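Local coordinates for bifunctional purine biosynthetic protein ADE5,7 (Cryptococcus neoformans var. grubii serotype A, PDB 7LVO) that catalyses the ATP-dependent joining of phosphoribosylamine to glycine and, through its other half, the later ring closure to aminoimidazole ribonucleotide in purine biosynthesis, at residues E405-S417 and T423-A435. Sequence-based numbering, arbitrary orientation.
Sequences EGVEVFHAGTKRS and TDGGRVLAVCASA. With EDO (1,2-ethanediol), chain C.
F410 and A430 form a hydrogen-bonded pair where strand 407-411 runs against strand 427-435; both belong to the C domain region of GAR synthetase, and strand 407-411 is outermost in a five-stranded antiparallel sheet. F410 N reaches A430 O at 3.0 Å and A430 N returns to F410 O at 2.8 Å; E408 and C432 form the next hydrogen-bonded pair, two residues along. A430 and C432, both small, lie on the same face as the F410 ring. C432 SG, swung anti to its own carbonyl carbon (chi1 -45°), meets the ring edge 3.7 Å from F410 CD2, while H50 and F54 pack edge-to-face against the same ring. Beside H411, the opposite face carries aliphatic contacts: V407 CG1 presses tightly on V431 CG1 at 3.4 Å, and V409 CG1 rests on both methyls of L429. Beta-branched valines suit these extended positions, and helix 438-449 covers V407 and V431.

Beyond H411 the pairing is interrupted. V428 and L429 form a classic beta bulge opposite L383, and G413 centres an inverse gamma turn. G413 N bonds R427 O at 2.7 Å; glycine, with no side chain, lets the backbone come this close to R427 O and G425 CA. The T414 and V428 side chains still cross at about a right angle, CG2 touching CG1.

R427, polar and long, leads away from the strand pair. Its CB lies 3.8 Å from C1 of a 1,2-ethanediol molecule, probably from the crystallisation liquor, and CG also lies beside C1. The chain bends at chi3 (-70°), with NE 3.5 Å from the diol's C2. At the tip NH1 bonds G275 O, whereas NH2 makes a weak bond of 3.4 Å to O2 of the diol.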
ATOM      1  N   GLU A 405      -2.545 -14.985 -22.592  1.00 39.09           N
ATOM      2  CA  GLU A 405      -3.683 -14.136 -22.937  1.00 41.77           C
ATOM      3  C   GLU A 405      -4.139 -13.295 -21.755  1.00 44.90           C
ATOM      4  O   GLU A 405      -4.362 -12.085 -21.892  1.00 51.76           O
ATOM      5  CB  GLU A 405      -4.830 -15.005 -23.460  1.00 42.86           C
ATOM      6  CG  GLU A 405      -6.033 -14.232 -23.940  1.00 44.70           C
ATOM      7  CD  GLU A 405      -7.110 -15.132 -24.521  1.00 43.06           C
ATOM      8  OE1 GLU A 405      -6.885 -16.360 -24.601  1.00 41.01           O
ATOM      9  OE2 GLU A 405      -8.174 -14.610 -24.902  1.00 37.66           O
ATOM     10  N   GLY A 406      -4.289 -13.915 -20.589  1.00 39.35           N
ATOM     11  CA  GLY A 406      -4.878 -13.228 -19.456  1.00 39.94           C
ATOM     12  C   GLY A 406      -3.896 -12.783 -18.395  1.00 36.59           C
ATOM     13  O   GLY A 406      -4.250 -12.682 -17.214  1.00 26.01           O
ATOM     14  N   VAL A 407      -2.664 -12.501 -18.801  1.00 25.55           N
ATOM     15  CA  VAL A 407      -1.607 -12.073 -17.894  1.00 30.25           C
ATOM     16  C   VAL A 407      -1.367 -10.583 -18.097  1.00 32.60           C
ATOM     17  O   VAL A 407      -1.267 -10.114 -19.237  1.00 37.63           O
ATOM     18  CB  VAL A 407      -0.309 -12.871 -18.120  1.00 36.91           C
ATOM     19  CG1 VAL A 407       0.798 -12.341 -17.229  1.00 40.11           C
ATOM     20  CG2 VAL A 407      -0.543 -14.346 -17.855  1.00 28.71           C
ATOM     21  N   GLU A 408      -1.273  -9.847 -16.993  1.00 27.06           N
ATOM     22  CA  GLU A 408      -0.929  -8.430 -17.005  1.00 30.08           C
ATOM     23  C   GLU A 408       0.376  -8.245 -16.244  1.00 35.16           C
ATOM     24  O   GLU A 408       0.510  -8.720 -15.108  1.00 28.52           O
ATOM     25  CB  GLU A 408      -2.035  -7.577 -16.375  1.00 28.53           C
ATOM     26  CG  GLU A 408      -3.341  -7.580 -17.165  1.00 36.29           C
ATOM     27  CD  GLU A 408      -3.181  -6.981 -18.551  1.00 36.56           C
ATOM     28  OE1 GLU A 408      -2.208  -6.233 -18.769  1.00 40.88           O
ATOM     29  OE2 GLU A 408      -4.030  -7.267 -19.424  1.00 36.18           O
ATOM     30  N   VAL A 409       1.329  -7.556 -16.865  1.00 31.06           N
ATOM     31  CA  VAL A 409       2.637  -7.301 -16.279  1.00 28.35           C
ATOM     32  C   VAL A 409       2.668  -5.841 -15.852  1.00 25.66           C
ATOM     33  O   VAL A 409       2.623  -4.932 -16.692  1.00 23.12           O
ATOM     34  CB  VAL A 409       3.774  -7.620 -17.255  1.00 24.01           C
ATOM     35  CG1 VAL A 409       5.129  -7.344 -16.601  1.00 28.41           C
ATOM     36  CG2 VAL A 409       3.674  -9.051 -17.742  1.00 36.21           C
ATOM     37  N   PHE A 410       2.778  -5.606 -14.551  1.00 22.94           N
ATOM     38  CA  PHE A 410       2.884  -4.261 -13.990  1.00 26.77           C
ATOM     39  C   PHE A 410       4.316  -4.048 -13.522  1.00 23.13           C
ATOM     40  O   PHE A 410       4.827  -4.826 -12.707  1.00 20.59           O
ATOM     41  CB  PHE A 410       1.890  -4.062 -12.839  1.00 18.67           C
ATOM     42  CG  PHE A 410       0.456  -4.252 -13.246  1.00 21.11           C
ATOM     43  CD1 PHE A 410      -0.106  -3.460 -14.239  1.00 25.61           C
ATOM     44  CD2 PHE A 410      -0.337  -5.222 -12.639  1.00 20.85           C
ATOM     45  CE1 PHE A 410      -1.429  -3.629 -14.618  1.00 28.08           C
ATOM     46  CE2 PHE A 410      -1.657  -5.391 -13.008  1.00 22.37           C
ATOM     47  CZ  PHE A 410      -2.206  -4.595 -13.997  1.00 21.95           C
ATOM     48  N   HIS A 411       4.952  -2.996 -14.032  1.00 24.68           N
ATOM     49  CA  HIS A 411       6.348  -2.721 -13.715  1.00 26.46           C
ATOM     50  C   HIS A 411       6.469  -1.943 -12.405  1.00 22.27           C
ATOM     51  O   HIS A 411       5.655  -1.065 -12.103  1.00 19.19           O
ATOM     52  CB  HIS A 411       7.008  -1.924 -14.845  1.00 23.53           C
ATOM     53  CG  HIS A 411       7.056  -2.637 -16.159  1.00 26.91           C
ATOM     54  ND1 HIS A 411       8.057  -2.416 -17.082  1.00 28.26           N
ATOM     55  CD2 HIS A 411       6.236  -3.566 -16.708  1.00 25.53           C
ATOM     56  CE1 HIS A 411       7.847  -3.177 -18.143  1.00 33.38           C
ATOM     57  NE2 HIS A 411       6.751  -3.885 -17.940  1.00 30.49           N
ATOM     58  N   ALA A 412       7.501  -2.259 -11.636  1.00 27.41           N
ATOM     59  CA  ALA A 412       7.849  -1.490 -10.443  1.00 17.64           C
ATOM     60  C   ALA A 412       9.219  -0.832 -10.695  1.00 27.12           C
ATOM     61  O   ALA A 412       9.276   0.241 -11.268  1.00 20.48           O
ATOM     62  CB  ALA A 412       7.835  -2.374  -9.202  1.00 25.70           C
ATOM     63  N   GLY A 413      10.298  -1.529 -10.330  1.00 28.01           N
ATOM     64  CA  GLY A 413      11.623  -0.965 -10.546  1.00 33.54           C
ATOM     65  C   GLY A 413      12.179  -1.213 -11.935  1.00 31.98           C
ATOM     66  O   GLY A 413      13.068  -2.051 -12.113  1.00 26.88           O
ATOM     67  N   THR A 414      11.645  -0.508 -12.930  1.00 31.78           N
ATOM     68  CA  THR A 414      12.134  -0.584 -14.298  1.00 25.85           C
ATOM     69  C   THR A 414      12.269   0.829 -14.859  1.00 28.93           C
ATOM     70  O   THR A 414      11.758   1.799 -14.292  1.00 28.81           O
ATOM     71  CB  THR A 414      11.211  -1.417 -15.199  1.00 28.90           C
ATOM     72  OG1 THR A 414       9.956  -0.743 -15.363  1.00 27.93           O
ATOM     73  CG2 THR A 414      10.981  -2.803 -14.607  1.00 22.00           C
ATOM     74  N   LYS A 415      12.955   0.931 -15.996  1.00 33.00           N
ATOM     75  CA  LYS A 415      13.186   2.217 -16.635  1.00 31.89           C
ATOM     76  C   LYS A 415      13.515   1.976 -18.099  1.00 33.85           C
ATOM     77  O   LYS A 415      14.090   0.944 -18.457  1.00 38.37           O
ATOM     78  CB  LYS A 415      14.321   2.987 -15.952  1.00 35.26           C
ATOM     79  CG  LYS A 415      14.426   4.445 -16.369  1.00 48.46           C
ATOM     80  CD  LYS A 415      15.780   5.034 -15.987  1.00 51.85           C
ATOM     81  CE  LYS A 415      15.803   6.546 -16.181  1.00 55.23           C
ATOM     82  NZ  LYS A 415      15.330   6.952 -17.538  1.00 53.58           N
ATOM     83  N   ARG A 416      13.136   2.935 -18.942  1.00 38.83           N
ATOM     84  CA  ARG A 416      13.501   2.912 -20.350  1.00 41.90           C
ATOM     85  C   ARG A 416      14.775   3.723 -20.559  1.00 45.43           C
ATOM     86  O   ARG A 416      14.970   4.768 -19.933  1.00 48.23           O
ATOM     87  CB  ARG A 416      12.375   3.470 -21.217  1.00 51.96           C
ATOM     88  CG  ARG A 416      11.196   2.529 -21.391  1.00 43.58           C
ATOM     89  CD  ARG A 416      11.540   1.350 -22.286  1.00 53.65           C
ATOM     90  NE  ARG A 416      11.557   1.706 -23.700  1.00 49.47           N
ATOM     91  CZ  ARG A 416      11.865   0.867 -24.681  1.00 52.70           C
ATOM     92  NH1 ARG A 416      12.207  -0.387 -24.433  1.00 47.77           N
ATOM     93  NH2 ARG A 416      11.826   1.294 -25.940  1.00 59.94           N
ATOM     94  N   SER A 417      15.636   3.239 -21.452  1.00 85.95           N
ATOM     95  CA  SER A 417      16.902   3.916 -21.721  1.00 85.95           C
ATOM     96  C   SER A 417      17.437   3.418 -23.056  1.00 85.95           C
ATOM     97  O   SER A 417      17.923   2.287 -23.143  1.00 85.95           O
ATOM     98  CB  SER A 417      17.898   3.660 -20.596  1.00 40.76           C
ATOM     99  OG  SER A 417      18.212   2.284 -20.505  1.00 40.76           O
ATOM    100  N   THR A 423      16.241  -3.042 -15.393  1.00 27.05           N
ATOM    101  CA  THR A 423      15.883  -3.009 -13.987  1.00 28.72           C
ATOM    102  C   THR A 423      16.300  -1.677 -13.380  1.00 32.88           C
ATOM    103  O   THR A 423      17.293  -1.064 -13.794  1.00 27.73           O
ATOM    104  CB  THR A 423      16.547  -4.163 -13.232  1.00 27.37           C
ATOM    105  OG1 THR A 423      17.973  -4.040 -13.326  1.00 26.93           O
ATOM    106  CG2 THR A 423      16.122  -5.501 -13.823  1.00 28.67           C
ATOM    107  N   ASP A 424      15.518  -1.226 -12.386  1.00 28.67           N
ATOM    108  CA  ASP A 424      15.799   0.050 -11.736  1.00 34.33           C
ATOM    109  C   ASP A 424      15.373   0.050 -10.269  1.00 36.73           C
ATOM    110  O   ASP A 424      15.139   1.127  -9.706  1.00 32.31           O
ATOM    111  CB  ASP A 424      15.097   1.190 -12.497  1.00 34.39           C
ATOM    112  CG  ASP A 424      15.619   2.559 -12.115  1.00 34.90           C
ATOM    113  OD1 ASP A 424      16.847   2.777 -12.208  1.00 35.73           O
ATOM    114  OD2 ASP A 424      14.799   3.421 -11.734  1.00 30.84           O
ATOM    115  N   GLY A 425      15.262  -1.114  -9.640  1.00 37.92           N
ATOM    116  CA  GLY A 425      14.886  -1.179  -8.241  1.00 36.96           C
ATOM    117  C   GLY A 425      14.942  -2.610  -7.757  1.00 28.40           C
ATOM    118  O   GLY A 425      15.242  -3.536  -8.514  1.00 26.19           O
ATOM    119  N   GLY A 426      14.646  -2.776  -6.471  1.00 30.50           N
ATOM    120  CA  GLY A 426      14.634  -4.092  -5.863  1.00 31.90           C
ATOM    121  C   GLY A 426      13.547  -4.983  -6.428  1.00 32.37           C
ATOM    122  O   GLY A 426      13.833  -6.034  -7.015  1.00 31.41           O
ATOM    123  N   ARG A 427      12.291  -4.575  -6.246  1.00 27.85           N
ATOM    124  CA  ARG A 427      11.170  -5.232  -6.901  1.00 24.62           C
ATOM    125  C   ARG A 427      11.035  -4.666  -8.309  1.00 27.30           C
ATOM    126  O   ARG A 427      10.756  -3.472  -8.481  1.00 27.35           O
ATOM    127  CB  ARG A 427       9.887  -5.030  -6.095  1.00 28.97           C
ATOM    128  CG  ARG A 427       9.955  -5.617  -4.690  1.00 27.78           C
ATOM    129  CD  ARG A 427       8.601  -5.581  -3.983  1.00 30.90           C
ATOM    130  NE  ARG A 427       8.193  -4.226  -3.644  1.00 24.80           N
ATOM    131  CZ  ARG A 427       7.016  -3.900  -3.126  1.00 31.60           C
ATOM    132  NH1 ARG A 427       6.099  -4.813  -2.861  1.00 29.51           N
ATOM    133  NH2 ARG A 427       6.759  -2.628  -2.854  1.00 29.50           N
ATOM    134  N   VAL A 428      11.245  -5.512  -9.312  1.00 27.23           N
ATOM    135  CA  VAL A 428      11.296  -5.055 -10.697  1.00 26.01           C
ATOM    136  C   VAL A 428       9.905  -4.974 -11.310  1.00 29.30           C
ATOM    137  O   VAL A 428       9.522  -3.945 -11.875  1.00 22.46           O
ATOM    138  CB  VAL A 428      12.221  -5.977 -11.516  1.00 32.88           C
ATOM    139  CG1 VAL A 428      12.360  -5.469 -12.939  1.00 31.62           C
ATOM    140  CG2 VAL A 428      13.585  -6.077 -10.852  1.00 32.56           C
ATOM    141  N   LEU A 429       9.128  -6.048 -11.216  1.00 25.85           N
ATOM    142  CA  LEU A 429       7.800  -6.067 -11.807  1.00 22.96           C
ATOM    143  C   LEU A 429       6.975  -7.151 -11.121  1.00 27.28           C
ATOM    144  O   LEU A 429       7.466  -7.896 -10.267  1.00 22.40           O
ATOM    145  CB  LEU A 429       7.874  -6.280 -13.324  1.00 26.20           C
ATOM    146  CG  LEU A 429       8.574  -7.538 -13.861  1.00 26.66           C
ATOM    147  CD1 LEU A 429       7.702  -8.774 -13.676  1.00 26.75           C
ATOM    148  CD2 LEU A 429       8.943  -7.348 -15.316  1.00 26.76           C
ATOM    149  N   ALA A 430       5.707  -7.232 -11.502  1.00 31.57           N
ATOM    150  CA  ALA A 430       4.786  -8.228 -10.975  1.00 23.69           C
ATOM    151  C   ALA A 430       4.005  -8.830 -12.133  1.00 18.90           C
ATOM    152  O   ALA A 430       3.456  -8.098 -12.961  1.00 24.46           O
ATOM    153  CB  ALA A 430       3.833  -7.608  -9.948  1.00 19.86           C
ATOM    154  N   VAL A 431       3.974 -10.154 -12.197  1.00 17.28           N
ATOM    155  CA  VAL A 431       3.199 -10.887 -13.193  1.00 20.02           C
ATOM    156  C   VAL A 431       1.886 -11.285 -12.533  1.00 19.78           C
ATOM    157  O   VAL A 431       1.886 -12.001 -11.528  1.00 24.73           O
ATOM    158  CB  VAL A 431       3.960 -12.113 -13.713  1.00 27.83           C
ATOM    159  CG1 VAL A 431       3.180 -12.780 -14.842  1.00 33.82           C
ATOM    160  CG2 VAL A 431       5.346 -11.714 -14.186  1.00 29.74           C
ATOM    161  N   CYS A 432       0.774 -10.815 -13.084  1.00 24.30           N
ATOM    162  CA  CYS A 432      -0.520 -10.905 -12.422  1.00 22.23           C
ATOM    163  C   CYS A 432      -1.549 -11.519 -13.356  1.00 31.16           C
ATOM    164  O   CYS A 432      -1.426 -11.445 -14.581  1.00 25.68           O
ATOM    165  CB  CYS A 432      -0.989  -9.518 -11.972  1.00 20.99           C
ATOM    166  SG  CYS A 432       0.299  -8.523 -11.164  1.00 22.34           S
ATOM    167  N   ALA A 433      -2.574 -12.127 -12.757  1.00 31.88           N
ATOM    168  CA  ALA A 433      -3.627 -12.772 -13.525  1.00 30.68           C
ATOM    169  C   ALA A 433      -4.837 -13.009 -12.631  1.00 31.39           C
ATOM    170  O   ALA A 433      -4.724 -13.105 -11.403  1.00 25.59           O
ATOM    171  CB  ALA A 433      -3.144 -14.095 -14.133  1.00 35.32           C
ATOM    172  N   SER A 434      -6.002 -13.107 -13.268  1.00 29.09           N
ATOM    173  CA  SER A 434      -7.238 -13.488 -12.603  1.00 39.58           C
ATOM    174  C   SER A 434      -7.838 -14.690 -13.320  1.00 26.49           C
ATOM    175  O   SER A 434      -7.553 -14.947 -14.493  1.00 35.34           O
ATOM    176  CB  SER A 434      -8.246 -12.333 -12.578  1.00 36.20           C
ATOM    177  OG  SER A 434      -8.659 -11.985 -13.886  1.00 33.13           O
ATOM    178  N   ALA A 435      -8.672 -15.434 -12.604  1.00 32.50           N
ATOM    179  CA  ALA A 435      -9.271 -16.648 -13.143  1.00 33.28           C
ATOM    180  C   ALA A 435     -10.375 -17.101 -12.196  1.00 28.84           C
ATOM    181  O   ALA A 435     -10.427 -16.655 -11.044  1.00 32.04           O
ATOM    182  CB  ALA A 435      -8.223 -17.760 -13.320  1.00 30.64           C
TER
HETATM  183  C1  EDO C 502      11.380  -2.355  -3.873  1.00 46.89           C
HETATM  184  O1  EDO C 502      12.294  -1.313  -4.236  1.00 46.89           O
HETATM  185  C2  EDO C 502      10.645  -1.990  -2.587  1.00 46.89           C
HETATM  186  O2  EDO C 502       9.743  -0.904  -2.840  1.00 46.89           O